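Local structure of SH2 domain-containing protein 3C (Homo sapiens, 3T6G) at residues E137-M142 against K186-S191. The protein acts as an adapter in integrin-mediated adhesion and cell migration, its C-terminal Ras-GEF-like domain being closed, incapable of canonical nucleotide exchange and required in that form for binding BCAR1. The protein carries 2 engineered substitutions. Sequence-based numbering, arbitrary orientation.
Sequences ELRGTM and KPFLKS
F188 meets R139 in a cation-pi pair that links helix 175-193 to helix 121-140; between the two segments this arginine and this phenylalanine make all the contact. Along 186-191 the helix is kinked at P187, whose nitrogen makes no bond to the preceding turn. One residue on, F188 carries its CG anti to the backbone N (chi1 180°), which sends the ring out toward the arginine. The cation lies over one ring face: R139 CZ sits 3.5 Å from the ring centroid of F188 and 9° off the normal. R139 NE lies over the ring centre, 3.0 Å above its plane, and NH2 reaches toward F188 CE1; the guanidinium is tilted 46° to the ring, its NE and NH2 edge lower. R139 CD adds a CH-pi contact at 4.0 Å from the same centroid. Both helices belong to the all-helical Cdc25-homology (Ras-GEF) domain, and the pair lies at its surface, 9.7 Å separating the CA atoms of R139 and F188. Next along, L189 turns to another neighbour, packing on A149 and M152 of helix 145-155; R139 reaches that helix too, through F148, and also touches L185 of helix 175-193. At S191 the side chain touches K196, while its N bonds to P187 O, carrying the helix on past the kink.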
loop_
_atom_site.group_PDB
_atom_site.type_symbol
_atom_site.label_atom_id
_atom_site.label_comp_id
_atom_site.label_asym_id
_atom_site.label_seq_id
_atom_site.Cartn_x
_atom_site.Cartn_y
_atom_site.Cartn_z
ATOM N N GLU A 137 -2.618 5.191 18.532
ATOM C CA GLU A 137 -1.830 6.412 18.369
ATOM C C GLU A 137 -1.501 6.670 16.886
ATOM O O GLU A 137 -1.706 7.760 16.357
ATOM C CB GLU A 137 -0.545 6.324 19.190
ATOM C CG GLU A 137 -0.746 6.524 20.675
ATOM C CD GLU A 137 -1.076 7.959 21.005
ATOM O OE1 GLU A 137 -0.506 8.861 20.352
ATOM O OE2 GLU A 137 -1.916 8.188 21.900
ATOM N N LEU A 138 -0.978 5.654 16.226
ATOM C CA LEU A 138 -0.774 5.718 14.797
ATOM C C LEU A 138 -2.020 6.268 14.109
ATOM O O LEU A 138 -1.940 7.149 13.250
ATOM C CB LEU A 138 -0.429 4.327 14.281
ATOM C CG LEU A 138 0.954 3.892 14.751
ATOM C CD1 LEU A 138 1.241 2.422 14.479
ATOM C CD2 LEU A 138 2.017 4.808 14.123
ATOM N N ARG A 139 -3.184 5.786 14.519
ATOM C CA ARG A 139 -4.391 6.153 13.801
ATOM C C ARG A 139 -4.861 7.549 14.123
ATOM O O ARG A 139 -5.372 8.250 13.252
ATOM C CB ARG A 139 -5.512 5.173 14.095
ATOM C CG ARG A 139 -6.819 5.869 14.353
ATOM C CD ARG A 139 -7.966 4.985 14.006
ATOM N NE ARG A 139 -9.006 5.774 13.385
ATOM C CZ ARG A 139 -10.115 6.145 14.000
ATOM N NH1 ARG A 139 -10.321 5.772 15.255
ATOM N NH2 ARG A 139 -11.017 6.874 13.356
ATOM N N GLY A 140 -4.692 7.953 15.376
ATOM C CA GLY A 140 -5.296 9.180 15.861
ATOM C C GLY A 140 -4.338 10.336 16.014
ATOM O O GLY A 140 -4.581 11.424 15.516
ATOM N N THR A 141 -3.247 10.109 16.725
ATOM C CA THR A 141 -2.270 11.160 16.935
ATOM C C THR A 141 -1.471 11.408 15.651
ATOM O O THR A 141 -1.383 12.540 15.169
ATOM C CB THR A 141 -1.318 10.803 18.090
ATOM O OG1 THR A 141 -2.073 10.642 19.291
ATOM C CG2 THR A 141 -0.335 11.903 18.304
ATOM N N MET A 142 -0.914 10.337 15.095
ATOM C CA MET A 142 -0.047 10.427 13.925
ATOM C C MET A 142 -0.751 10.488 12.565
ATOM O O MET A 142 -0.124 10.852 11.572
ATOM C CB MET A 142 0.924 9.244 13.913
ATOM C CG MET A 142 1.904 9.239 15.067
ATOM S SD MET A 142 2.245 10.912 15.618
ATOM C CE MET A 142 3.511 11.345 14.441
ATOM N N LYS A 186 -10.744 -2.020 14.853
ATOM C CA LYS A 186 -10.942 -3.114 13.904
ATOM C C LYS A 186 -11.916 -2.762 12.778
ATOM O O LYS A 186 -11.628 -3.003 11.592
ATOM C CB LYS A 186 -11.408 -4.376 14.622
ATOM C CG LYS A 186 -10.616 -5.598 14.227
ATOM C CD LYS A 186 -10.929 -6.767 15.114
ATOM C CE LYS A 186 -10.177 -7.996 14.664
ATOM N NZ LYS A 186 -10.363 -9.098 15.651
ATOM N N PRO A 187 -13.067 -2.190 13.148
ATOM C CA PRO A 187 -14.129 -1.821 12.203
ATOM C C PRO A 187 -13.800 -0.552 11.420
ATOM O O PRO A 187 -14.375 -0.310 10.358
ATOM C CB PRO A 187 -15.356 -1.600 13.104
ATOM C CG PRO A 187 -14.992 -2.247 14.444
ATOM C CD PRO A 187 -13.501 -2.087 14.551
ATOM N N PHE A 188 -12.894 0.260 11.945
ATOM C CA PHE A 188 -12.406 1.423 11.210
ATOM C C PHE A 188 -11.606 0.920 10.024
ATOM O O PHE A 188 -11.817 1.319 8.884
ATOM C CB PHE A 188 -11.506 2.257 12.108
ATOM C CG PHE A 188 -10.941 3.486 11.445
ATOM C CD1 PHE A 188 -11.738 4.592 11.210
ATOM C CD2 PHE A 188 -9.601 3.547 11.096
ATOM C CE1 PHE A 188 -11.210 5.729 10.620
ATOM C CE2 PHE A 188 -9.062 4.688 10.512
ATOM C CZ PHE A 188 -9.867 5.776 10.275
ATOM N N LEU A 189 -10.691 0.017 10.321
ATOM C CA LEU A 189 -9.849 -0.579 9.311
ATOM C C LEU A 189 -10.686 -1.329 8.276
ATOM O O LEU A 189 -10.330 -1.397 7.098
ATOM C CB LEU A 189 -8.878 -1.529 9.986
ATOM C CG LEU A 189 -7.861 -2.196 9.084
ATOM C CD1 LEU A 189 -7.010 -1.171 8.356
ATOM C CD2 LEU A 189 -7.023 -3.160 9.890
ATOM N N LYS A 190 -11.802 -1.892 8.715
ATOM C CA LYS A 190 -12.651 -2.648 7.810
ATOM C C LYS A 190 -13.270 -1.700 6.784
ATOM O O LYS A 190 -13.357 -2.034 5.607
ATOM C CB LYS A 190 -13.732 -3.381 8.594
ATOM C CG LYS A 190 -14.200 -4.675 7.984
ATOM C CD LYS A 190 -15.254 -5.305 8.897
ATOM C CE LYS A 190 -15.837 -6.584 8.310
ATOM N NZ LYS A 190 -16.732 -7.268 9.304
ATOM N N SER A 191 -13.690 -0.519 7.241
ATOM C CA SER A 191 -14.143 0.557 6.362
ATOM C C SER A 191 -13.071 0.966 5.360
ATOM O O SER A 191 -13.312 0.957 4.155
ATOM C CB SER A 191 -14.522 1.794 7.164
ATOM O OG SER A 191 -15.808 1.668 7.742
#